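Local coordinates for protein beta-hexosaminidase Amuc_2018 (Akkermansia muciniphila, PDB 6JEB) that hydrolyses terminal non-reducing N-acetylglucosamine and N-acetylgalactosamine residues from beta-linked glycans and chitobiose as a family 20 glycosidase, at residues A329-K337 and A381-I392. Sequence-based numbering, arbitrary orientation.
Sequences ALQSIEKTK and AFGKPEKEAGHI
Ile333 and His391 hold the middle of this contact between helix 329-339 and the loop and short helix leading into strand 392-399. Buried Ile333, Thr336 and Ile392 form its close-packed part. Ile333 sends two branches across: CG2 meets Lys384 CD and the Glu388 carbonyl oxygen, while CD1 reaches Ile392 CD1 at 3.9 Å and the Phe382 ring obliquely. His391 CG sits between its backbone N and carbonyl carbon (chi1 62°), a rotamer that turns the ring toward the helix. The single N-H of NE2 is shared between Ile333 O (3.0 Å, bent to 130°, on an in-plane lone pair of the carbonyl but tilted from the ring plane) and Thr336 OG1 (3.0 Å, near the ring plane). Ile333 O thus accepts from both His391 NE2 and Lys337 N, and Thr336 OG1 in turn donates to Ser332 O. Lys337 CB lies over one face of the His391 ring, 3.8 Å from the centroid, a CH-pi contact. In the parallel beta/alpha (TIM) barrel of family 20 hydrolases, helix 329-339 packs on the outer side of strand 342-345 through Ile333 and Thr336, and strand 392-399 lies beside that strand. A leucine in place of His391 would probably leave Ile333 O and Thr336 OG1 without their shared donor and break the water link to Lys337. That water joins His391 ND1 to Lys337 NZ at the looser, solvent-facing margin marked by exposed Lys387. Here the Lys337 chain is straight as far as CE and bent at its last torsion; NZ donates a short hydrogen bond, 2.6 Å, to Lys387 O, meeting the carbonyl almost head-on (173°). Lys387 NZ, a like charge, lies 3.5 Å from Lys337 NZ. At the other margin, exposed Leu330 meets Phe382 CB through CD2, and Ala329 CB sits over one face of the Phe382 ring, 3.9 Å from its centroid, a second CH-pi contact.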
loop_
_atom_site.group_PDB
_atom_site.type_symbol
_atom_site.label_atom_id
_atom_site.label_comp_id
_atom_site.label_asym_id
_atom_site.label_seq_id
_atom_site.Cartn_x
_atom_site.Cartn_y
_atom_site.Cartn_z
ATOM N N ALA A 329 0.222 3.339 17.853
ATOM C CA ALA A 329 0.613 2.010 17.386
ATOM C C ALA A 329 0.453 0.958 18.479
ATOM O O ALA A 329 -0.164 -0.093 18.257
ATOM C CB ALA A 329 2.051 2.031 16.866
ATOM N N LEU A 330 1.012 1.216 19.663
ATOM C CA LEU A 330 0.956 0.228 20.737
ATOM C C LEU A 330 -0.478 -0.028 21.182
ATOM O O LEU A 330 -0.886 -1.184 21.354
ATOM C CB LEU A 330 1.812 0.689 21.914
ATOM C CG LEU A 330 3.300 0.785 21.593
ATOM C CD1 LEU A 330 4.033 1.559 22.675
ATOM C CD2 LEU A 330 3.874 -0.612 21.447
ATOM N N GLN A 331 -1.258 1.037 21.363
ATOM C CA GLN A 331 -2.652 0.866 21.753
ATOM C C GLN A 331 -3.428 0.094 20.694
ATOM O O GLN A 331 -4.278 -0.742 21.023
ATOM C CB GLN A 331 -3.292 2.232 22.014
ATOM C CG GLN A 331 -2.537 3.099 23.020
ATOM C CD GLN A 331 -1.482 3.994 22.372
ATOM O OE1 GLN A 331 -0.639 3.534 21.593
ATOM N NE2 GLN A 331 -1.532 5.285 22.692
ATOM N N SER A 332 -3.135 0.344 19.415
ATOM C CA SER A 332 -3.829 -0.363 18.345
ATOM C C SER A 332 -3.510 -1.851 18.363
ATOM O O SER A 332 -4.403 -2.684 18.170
ATOM C CB SER A 332 -3.463 0.247 16.993
ATOM O OG SER A 332 -3.854 1.608 16.938
ATOM N N ILE A 333 -2.243 -2.205 18.583
ATOM C CA ILE A 333 -1.873 -3.615 18.671
ATOM C C ILE A 333 -2.657 -4.295 19.786
ATOM O O ILE A 333 -3.230 -5.377 19.603
ATOM C CB ILE A 333 -0.352 -3.764 18.862
ATOM C CG1 ILE A 333 0.396 -3.235 17.633
ATOM C CG2 ILE A 333 0.013 -5.221 19.129
ATOM C CD1 ILE A 333 1.892 -3.112 17.840
ATOM N N GLU A 334 -2.730 -3.639 20.945
ATOM C CA GLU A 334 -3.388 -4.228 22.106
ATOM C C GLU A 334 -4.895 -4.324 21.902
ATOM O O GLU A 334 -5.509 -5.357 22.196
ATOM C CB GLU A 334 -3.063 -3.404 23.353
ATOM C CG GLU A 334 -3.946 -3.701 24.550
ATOM C CD GLU A 334 -3.631 -2.805 25.729
ATOM O OE1 GLU A 334 -2.482 -2.845 26.215
ATOM O OE2 GLU A 334 -4.527 -2.049 26.161
ATOM N N LYS A 335 -5.513 -3.251 21.396
ATOM C CA LYS A 335 -6.966 -3.243 21.245
ATOM C C LYS A 335 -7.429 -4.191 20.143
ATOM O O LYS A 335 -8.479 -4.830 20.272
ATOM C CB LYS A 335 -7.472 -1.822 20.982
ATOM C CG LYS A 335 -7.276 -0.852 22.136
ATOM C CD LYS A 335 -8.002 -1.305 23.391
ATOM C CE LYS A 335 -7.639 -0.420 24.577
ATOM N NZ LYS A 335 -7.368 -1.209 25.812
ATOM N N THR A 336 -6.681 -4.284 19.040
ATOM C CA THR A 336 -7.091 -5.210 17.989
ATOM C C THR A 336 -6.972 -6.657 18.451
ATOM O O THR A 336 -7.816 -7.494 18.109
ATOM C CB THR A 336 -6.305 -4.970 16.698
ATOM O OG1 THR A 336 -4.898 -5.031 16.963
ATOM C CG2 THR A 336 -6.667 -3.617 16.093
ATOM N N LYS A 337 -5.935 -6.975 19.228
ATOM C CA LYS A 337 -5.836 -8.318 19.787
ATOM C C LYS A 337 -7.046 -8.626 20.661
ATOM O O LYS A 337 -7.658 -9.693 20.540
ATOM C CB LYS A 337 -4.544 -8.470 20.586
ATOM C CG LYS A 337 -4.383 -9.854 21.204
ATOM C CD LYS A 337 -3.194 -9.921 22.137
ATOM C CE LYS A 337 -3.189 -11.231 22.906
ATOM N NZ LYS A 337 -3.060 -12.401 21.990
ATOM N N ALA A 381 6.152 -5.012 14.999
ATOM C CA ALA A 381 5.638 -5.526 16.262
ATOM C C ALA A 381 5.974 -4.635 17.447
ATOM O O ALA A 381 5.493 -4.903 18.553
ATOM C CB ALA A 381 6.184 -6.931 16.523
ATOM N N PHE A 382 6.775 -3.589 17.245
ATOM C CA PHE A 382 7.151 -2.667 18.315
ATOM C C PHE A 382 7.698 -3.401 19.537
ATOM O O PHE A 382 7.400 -3.058 20.685
ATOM C CB PHE A 382 6.002 -1.719 18.665
ATOM C CG PHE A 382 5.775 -0.665 17.631
ATOM C CD1 PHE A 382 5.057 -0.947 16.480
ATOM C CD2 PHE A 382 6.310 0.602 17.789
ATOM C CE1 PHE A 382 4.869 0.021 15.510
ATOM C CE2 PHE A 382 6.120 1.575 16.826
ATOM C CZ PHE A 382 5.399 1.284 15.683
ATOM N N GLY A 383 8.502 -4.432 19.279
ATOM C CA GLY A 383 9.151 -5.190 20.326
ATOM C C GLY A 383 8.258 -6.138 21.093
ATOM O O GLY A 383 8.731 -6.758 22.054
ATOM N N LYS A 384 6.992 -6.283 20.703
ATOM C CA LYS A 384 6.066 -7.101 21.466
ATOM C C LYS A 384 6.228 -8.578 21.115
ATOM O O LYS A 384 6.541 -8.922 19.971
ATOM C CB LYS A 384 4.628 -6.666 21.196
ATOM C CG LYS A 384 4.287 -5.281 21.731
ATOM C CD LYS A 384 2.782 -5.057 21.767
ATOM C CE LYS A 384 2.323 -4.678 23.175
ATOM N NZ LYS A 384 1.029 -5.318 23.562
ATOM N N PRO A 385 6.022 -9.468 22.083
ATOM C CA PRO A 385 6.172 -10.903 21.816
ATOM C C PRO A 385 5.018 -11.443 20.984
ATOM O O PRO A 385 3.972 -10.814 20.819
ATOM C CB PRO A 385 6.194 -11.523 23.216
ATOM C CG PRO A 385 5.406 -10.571 24.051
ATOM C CD PRO A 385 5.674 -9.196 23.488
ATOM N N GLU A 386 5.234 -12.655 20.463
ATOM C CA GLU A 386 4.289 -13.264 19.530
ATOM C C GLU A 386 2.914 -13.454 20.158
ATOM O O GLU A 386 1.892 -13.337 19.474
ATOM C CB GLU A 386 4.847 -14.599 19.030
ATOM C CG GLU A 386 3.901 -15.403 18.148
ATOM C CD GLU A 386 3.775 -14.845 16.740
ATOM O OE1 GLU A 386 4.554 -13.935 16.378
ATOM O OE2 GLU A 386 2.895 -15.324 15.992
ATOM N N LYS A 387 2.861 -13.763 21.455
ATOM C CA LYS A 387 1.562 -13.900 22.105
ATOM C C LYS A 387 0.797 -12.582 22.137
ATOM O O LYS A 387 -0.438 -12.595 22.169
ATOM C CB LYS A 387 1.705 -14.491 23.511
ATOM C CG LYS A 387 0.376 -14.902 24.134
ATOM C CD LYS A 387 -0.418 -15.785 23.174
ATOM C CE LYS A 387 -1.873 -15.350 23.070
ATOM N NZ LYS A 387 -2.524 -15.906 21.849
ATOM N N GLU A 388 1.495 -11.447 22.095
ATOM C CA GLU A 388 0.835 -10.149 22.088
ATOM C C GLU A 388 0.683 -9.551 20.697
ATOM O O GLU A 388 -0.168 -8.674 20.510
ATOM C CB GLU A 388 1.601 -9.155 22.967
ATOM C CG GLU A 388 1.634 -9.533 24.444
ATOM C CD GLU A 388 2.486 -8.584 25.264
ATOM O OE1 GLU A 388 2.658 -7.419 24.844
ATOM O OE2 GLU A 388 2.992 -9.005 26.325
ATOM N N ALA A 389 1.472 -9.998 19.719
ATOM C CA ALA A 389 1.517 -9.333 18.421
ATOM C C ALA A 389 1.408 -10.285 17.234
ATOM O O ALA A 389 1.668 -9.869 16.096
ATOM C CB ALA A 389 2.778 -8.469 18.304
ATOM N N GLY A 390 1.013 -11.537 17.456
ATOM C CA GLY A 390 0.953 -12.495 16.364
ATOM C C GLY A 390 -0.152 -12.239 15.364
ATOM O O GLY A 390 -0.132 -12.829 14.278
ATOM N N HIS A 391 -1.113 -11.387 15.707
ATOM C CA HIS A 391 -2.179 -10.997 14.799
ATOM C C HIS A 391 -1.749 -9.899 13.832
ATOM O O HIS A 391 -2.558 -9.476 12.998
ATOM C CB HIS A 391 -3.403 -10.545 15.603
ATOM C CG HIS A 391 -3.144 -9.342 16.453
ATOM N ND1 HIS A 391 -2.194 -9.329 17.452
ATOM C CD2 HIS A 391 -3.705 -8.109 16.448
ATOM C CE1 HIS A 391 -2.182 -8.140 18.026
ATOM N NE2 HIS A 391 -3.085 -7.379 17.432
ATOM N N ILE A 392 -0.507 -9.434 13.921
ATOM C CA ILE A 392 0.028 -8.482 12.951
ATOM C C ILE A 392 0.412 -9.249 11.693
ATOM O O ILE A 392 1.226 -10.180 11.743
ATOM C CB ILE A 392 1.230 -7.717 13.521
ATOM C CG1 ILE A 392 0.801 -6.869 14.719
ATOM C CG2 ILE A 392 1.877 -6.848 12.438
ATOM C CD1 ILE A 392 1.963 -6.239 15.474
HETATM O O HOH W 1 -2.041 -11.777 19.178
#